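NDP-N-acetyl-D-galactosaminuronic acid dehydrogenase (Methanosarcina mazei Go1, PDB 3G79) probably oxidises UDP-N-acetyl-D-mannosamine to its uronate, using two molecules of NAD+ per sugar, as a member of the UDP-glucose/GDP-mannose dehydrogenase family. Local coordinates at residues A417-A422 with V445-R450; V282-A287 with G449-E454. All coordinates share one frame; numbering follows the deposited sequence.

Contact 1 (A417-A422 with V445-R450)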
loop_
_atom_site.group_PDB
_atom_site.type_symbol
_atom_site.label_atom_id
_atom_site.label_comp_id
_atom_site.label_asym_id
_atom_site.label_seq_id
_atom_site.Cartn_x
_atom_site.Cartn_y
_atom_site.Cartn_z
ATOM N N ALA A 417 -34.336 9.403 4.099
ATOM C CA ALA A 417 -33.097 8.651 3.944
ATOM C C ALA A 417 -32.389 8.459 5.269
ATOM O O ALA A 417 -32.317 9.389 6.057
ATOM C CB ALA A 417 -32.184 9.355 2.980
ATOM N N ILE A 418 -31.896 7.246 5.519
ATOM C CA ILE A 418 -31.039 6.981 6.653
ATOM C C ILE A 418 -29.624 6.714 6.120
ATOM O O ILE A 418 -29.396 5.771 5.331
ATOM C CB ILE A 418 -31.549 5.806 7.520
ATOM C CG1 ILE A 418 -32.885 6.127 8.153
ATOM C CG2 ILE A 418 -30.558 5.464 8.642
ATOM C CD1 ILE A 418 -33.743 4.921 8.317
ATOM N N VAL A 419 -28.686 7.550 6.561
ATOM C CA VAL A 419 -27.355 7.630 5.973
ATOM C C VAL A 419 -26.249 7.445 7.035
ATOM O O VAL A 419 -26.167 8.189 8.008
ATOM C CB VAL A 419 -27.196 8.947 5.225
ATOM C CG1 VAL A 419 -25.890 8.982 4.490
ATOM C CG2 VAL A 419 -28.355 9.104 4.220
ATOM N N VAL A 420 -25.426 6.421 6.856
ATOM C CA VAL A 420 -24.524 5.993 7.927
ATOM C C VAL A 420 -23.102 6.468 7.576
ATOM O O VAL A 420 -22.592 6.112 6.513
ATOM C CB VAL A 420 -24.602 4.440 8.124
ATOM C CG1 VAL A 420 -23.654 3.993 9.192
ATOM C CG2 VAL A 420 -26.031 3.986 8.501
ATOM N N LEU A 421 -22.489 7.295 8.438
ATOM C CA LEU A 421 -21.175 7.896 8.099
ATOM C C LEU A 421 -20.039 7.586 9.078
ATOM O O LEU A 421 -18.854 7.772 8.750
ATOM C CB LEU A 421 -21.271 9.411 7.832
ATOM C CG LEU A 421 -22.272 9.792 6.733
ATOM C CD1 LEU A 421 -23.652 9.957 7.329
ATOM C CD2 LEU A 421 -21.871 11.063 6.026
ATOM N N ALA A 422 -20.409 7.123 10.274
ATOM C CA ALA A 422 -19.446 6.639 11.247
ATOM C C ALA A 422 -19.795 5.205 11.501
ATOM O O ALA A 422 -20.965 4.856 11.520
ATOM C CB ALA A 422 -19.559 7.410 12.501
ATOM N N VAL A 445 -35.218 4.698 2.775
ATOM C CA VAL A 445 -33.960 4.651 2.097
ATOM C C VAL A 445 -32.884 4.610 3.175
ATOM O O VAL A 445 -32.909 5.442 4.087
ATOM C CB VAL A 445 -33.855 5.904 1.224
ATOM C CG1 VAL A 445 -32.406 6.350 1.061
ATOM C CG2 VAL A 445 -34.562 5.679 -0.163
ATOM N N ILE A 446 -31.991 3.610 3.097
ATOM C CA ILE A 446 -30.770 3.538 3.920
ATOM C C ILE A 446 -29.533 3.521 3.017
ATOM O O ILE A 446 -29.459 2.719 2.112
ATOM C CB ILE A 446 -30.778 2.308 4.932
ATOM C CG1 ILE A 446 -29.523 2.268 5.801
ATOM C CG2 ILE A 446 -30.852 0.977 4.234
ATOM C CD1 ILE A 446 -29.748 2.707 7.187
ATOM N N ILE A 447 -28.576 4.412 3.289
ATOM C CA ILE A 447 -27.266 4.510 2.574
ATOM C C ILE A 447 -26.099 4.334 3.576
ATOM O O ILE A 447 -25.977 5.110 4.537
ATOM C CB ILE A 447 -27.109 5.900 1.874
ATOM C CG1 ILE A 447 -27.926 6.004 0.581
ATOM C CG2 ILE A 447 -25.720 6.058 1.355
ATOM C CD1 ILE A 447 -29.353 6.062 0.703
ATOM N N ASP A 448 -25.266 3.321 3.354
ATOM C CA ASP A 448 -24.187 2.900 4.283
ATOM C C ASP A 448 -22.789 3.273 3.825
ATOM O O ASP A 448 -22.306 2.780 2.809
ATOM C CB ASP A 448 -24.202 1.369 4.477
ATOM C CG ASP A 448 -23.310 0.898 5.652
ATOM O OD1 ASP A 448 -22.928 1.731 6.492
ATOM O OD2 ASP A 448 -23.009 -0.313 5.754
ATOM N N GLY A 449 -22.121 4.117 4.598
ATOM C CA GLY A 449 -20.778 4.575 4.259
ATOM C C GLY A 449 -19.689 3.801 4.978
ATOM O O GLY A 449 -18.487 3.922 4.654
ATOM N N ARG A 450 -20.113 2.986 5.930
ATOM C CA ARG A 450 -19.200 2.325 6.837
ATOM C C ARG A 450 -19.365 0.799 6.983
ATOM O O ARG A 450 -18.837 0.223 7.903
ATOM C CB ARG A 450 -19.222 3.041 8.199
ATOM C CG ARG A 450 -18.855 4.515 8.098
ATOM C CD ARG A 450 -17.420 4.734 7.556
ATOM N NE ARG A 450 -17.080 6.156 7.478
ATOM C CZ ARG A 450 -15.863 6.651 7.189
ATOM N NH1 ARG A 450 -14.825 5.831 6.947
ATOM N NH2 ARG A 450 -15.674 7.983 7.165
#
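Two side-chain torsions carry Arg450 across to Leu421: CG lies beside the backbone N and anti to the carbonyl carbon (chi1 -58°), and a bend at chi2 (-61°) brings NE to Leu421 O at 2.7 Å. This bond extends the pairing of strands 417-420 and 445-448, neighbours in the parallel sheet of the Rossmann-like UDP-binding domain, whose strand order is 3-2-1-4-5-6. The pairing itself is regular. Carbonyls and amides mesh in turn, Ile418 N to Val445 O, Ile447 N to Ile418 O and Val420 N to Ile447 O, and Gly449 N to Val420 O prolongs the ladder past the strand at 2.8 Å, though less straight (138° at the hydrogen). Ala417 CB and Val445 CG1 touch on the same face as Val419 and Ile447, which lie side by side and pack under helices 375-385 and 321-345 respectively. On the other face Ile446 extends CG1 anti to its own backbone N, and CD1 swings across to meet Ile418 CG2, while reaching Val420 CG2 from a slant. The Leu421 carbonyl is met from above its plane, with the oxygen itself at the edge of the guanidinium, and the NH2 of the same group bonds Gly288 O. A leucine in place of Arg450 would probably leave the carbonyl oxygens of Leu421 and Gly288 without these donors, and the strand end less firmly tied. The arginine backbone is fixed as well, by an Asx turn in which Asp448 OD1 accepts from Arg450 N, approached from above the carboxylate plane, at 3.1 Å; that same oxygen also lies against Val420 CB and CG1, each 3.6 Å away.

Contact 2 (V282-A287 with G449-E454)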
loop_
_atom_site.group_PDB
_atom_site.type_symbol
_atom_site.label_atom_id
_atom_site.label_comp_id
_atom_site.label_asym_id
_atom_site.label_seq_id
_atom_site.Cartn_x
_atom_site.Cartn_y
_atom_site.Cartn_z
ATOM N N VAL A 282 -4.436 -4.190 2.474
ATOM C CA VAL A 282 -5.663 -3.520 2.009
ATOM C C VAL A 282 -6.581 -3.044 3.144
ATOM O O VAL A 282 -7.104 -3.847 3.939
ATOM C CB VAL A 282 -6.495 -4.449 1.091
ATOM C CG1 VAL A 282 -7.642 -3.702 0.447
ATOM C CG2 VAL A 282 -5.641 -5.024 0.022
ATOM N N LEU A 283 -6.814 -1.738 3.165
ATOM C CA LEU A 283 -7.694 -1.139 4.154
ATOM C C LEU A 283 -9.172 -1.270 3.734
ATOM O O LEU A 283 -9.545 -2.160 2.952
ATOM C CB LEU A 283 -7.283 0.327 4.379
ATOM C CG LEU A 283 -5.814 0.520 4.857
ATOM C CD1 LEU A 283 -5.372 1.982 4.987
ATOM C CD2 LEU A 283 -5.570 -0.228 6.194
ATOM N N TRP A 284 -9.986 -0.365 4.241
ATOM C CA TRP A 284 -11.437 -0.434 4.142
ATOM C C TRP A 284 -11.899 0.865 3.511
ATOM O O TRP A 284 -11.362 1.932 3.820
ATOM C CB TRP A 284 -12.050 -0.575 5.525
ATOM C CG TRP A 284 -11.618 -1.833 6.231
ATOM C CD1 TRP A 284 -10.513 -1.994 7.054
ATOM C CD2 TRP A 284 -12.258 -3.109 6.176
ATOM N NE1 TRP A 284 -10.453 -3.293 7.532
ATOM C CE2 TRP A 284 -11.507 -3.998 7.009
ATOM C CE3 TRP A 284 -13.407 -3.582 5.545
ATOM C CZ2 TRP A 284 -11.875 -5.334 7.205
ATOM C CZ3 TRP A 284 -13.772 -4.901 5.734
ATOM C CH2 TRP A 284 -13.008 -5.768 6.564
ATOM N N PRO A 285 -12.826 0.769 2.560
ATOM C CA PRO A 285 -13.345 1.952 1.834
ATOM C C PRO A 285 -14.447 2.618 2.688
ATOM O O PRO A 285 -14.917 1.982 3.647
ATOM C CB PRO A 285 -13.915 1.334 0.533
ATOM C CG PRO A 285 -14.352 -0.089 0.968
ATOM C CD PRO A 285 -13.397 -0.504 2.076
ATOM N N GLY A 286 -14.853 3.856 2.367
ATOM C CA GLY A 286 -15.750 4.617 3.262
ATOM C C GLY A 286 -16.188 6.024 2.838
ATOM O O GLY A 286 -15.828 6.522 1.792
ATOM N N ALA A 287 -16.964 6.680 3.694
ATOM C CA ALA A 287 -17.574 7.969 3.386
ATOM C C ALA A 287 -16.574 9.094 3.320
ATOM O O ALA A 287 -16.926 10.183 2.926
ATOM C CB ALA A 287 -18.656 8.300 4.418
ATOM N N GLY A 449 -22.121 4.117 4.598
ATOM C CA GLY A 449 -20.778 4.575 4.259
ATOM C C GLY A 449 -19.689 3.801 4.978
ATOM O O GLY A 449 -18.487 3.922 4.654
ATOM N N ARG A 450 -20.113 2.986 5.930
ATOM C CA ARG A 450 -19.200 2.325 6.837
ATOM C C ARG A 450 -19.365 0.799 6.983
ATOM O O ARG A 450 -18.837 0.223 7.903
ATOM C CB ARG A 450 -19.222 3.041 8.199
ATOM C CG ARG A 450 -18.855 4.515 8.098
ATOM C CD ARG A 450 -17.420 4.734 7.556
ATOM N NE ARG A 450 -17.080 6.156 7.478
ATOM C CZ ARG A 450 -15.863 6.651 7.189
ATOM N NH1 ARG A 450 -14.825 5.831 6.947
ATOM N NH2 ARG A 450 -15.674 7.983 7.165
ATOM N N ASN A 451 -20.049 0.131 6.065
ATOM C CA ASN A 451 -20.129 -1.333 6.117
ATOM C C ASN A 451 -20.638 -1.862 7.469
ATOM O O ASN A 451 -20.134 -2.855 7.945
ATOM C CB ASN A 451 -18.770 -1.989 5.802
ATOM C CG ASN A 451 -18.887 -3.499 5.516
ATOM O OD1 ASN A 451 -19.822 -3.951 4.875
ATOM N ND2 ASN A 451 -17.937 -4.275 6.006
ATOM N N VAL A 452 -21.626 -1.209 8.085
ATOM C CA VAL A 452 -22.250 -1.746 9.295
ATOM C C VAL A 452 -23.654 -2.334 9.107
ATOM O O VAL A 452 -24.144 -3.040 9.972
ATOM C CB VAL A 452 -22.296 -0.705 10.423
ATOM C CG1 VAL A 452 -20.948 -0.015 10.568
ATOM C CG2 VAL A 452 -23.394 0.299 10.193
ATOM N N ILE A 453 -24.297 -2.044 7.981
ATOM C CA ILE A 453 -25.673 -2.478 7.726
ATOM C C ILE A 453 -25.669 -3.729 6.856
ATOM O O ILE A 453 -25.060 -3.769 5.776
ATOM C CB ILE A 453 -26.543 -1.314 7.123
ATOM C CG1 ILE A 453 -27.290 -0.594 8.230
ATOM C CG2 ILE A 453 -27.650 -1.789 6.252
ATOM C CD1 ILE A 453 -26.647 0.620 8.643
ATOM N N GLU A 454 -26.347 -4.757 7.337
ATOM C CA GLU A 454 -26.490 -5.985 6.580
ATOM C C GLU A 454 -27.620 -5.763 5.579
ATOM O O GLU A 454 -28.771 -5.585 5.974
ATOM C CB GLU A 454 -26.777 -7.172 7.514
ATOM C CG GLU A 454 -26.383 -8.540 6.938
ATOM C CD GLU A 454 -27.362 -9.059 5.894
ATOM O OE1 GLU A 454 -28.534 -9.302 6.255
ATOM O OE2 GLU A 454 -26.959 -9.233 4.718
#
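Ala287 lays its backbone N over the centre of the Arg450 guanidinium, 3.7 Å above the plane, a backbone amide nitrogen set face-on against the cationic group. Ala287 CB lies on that same side, toward the NE end, 4.1 Å from Arg450 NE, while the carbonyl carbon of Gly286 lies over the same face. The edge of that guanidinium is engaged elsewhere, by Leu421 O, which leaves a face for the loop 282-287 to settle on.

Polar backbone contacts gather on one oxygen. Gly449 O receives a CA-H...O contact from Gly286 CA at 3.1 Å, and Ala287 N lies 3.3 Å from the same oxygen. Both residues at this approach are glycines, and the backbones come close where a CB would meet Arg450 NH1 or Ala287 CB.

On the solvent side, where Trp284 and Asn451 are exposed, the packing is lighter. Asn451 brings ND2 obliquely to Trp284 CZ3 at 4.2 Å, with Tyr264 of helix 263-271 nearby. Trp284 also makes a cation-pi contact with Arg267, and Asn250 OD1 takes the N-H of Gly286. Loop against loop, the arrangement joins the central domain to the UDP-binding domain, consistent with the three-domain layout of the family, in which the UDP-sugar of relatives lies in the cleft between the NAD- and UDP-binding domains, near the central one.

The two contacts illustrate how one strand end can serve both a domain's interior and its boundary. Contact 1 is buried and lies within a single domain, where regular backbone hydrogen bonds and aliphatic packing dominate; contact 2 is only partly buried, buries less than half as much surface, and relies on close glycine backbones and a guanidinium with backbone laid over one face. They share Gly449 and Arg450, and their centres are about 10 Å apart. The loop 449-454 also folds back onto contact 1: Ile453 packs on Val420 and Ile446, and Asp448 OD2 probably accepts from Ile453 N, so that the segment facing the central domain is moored to the sheet.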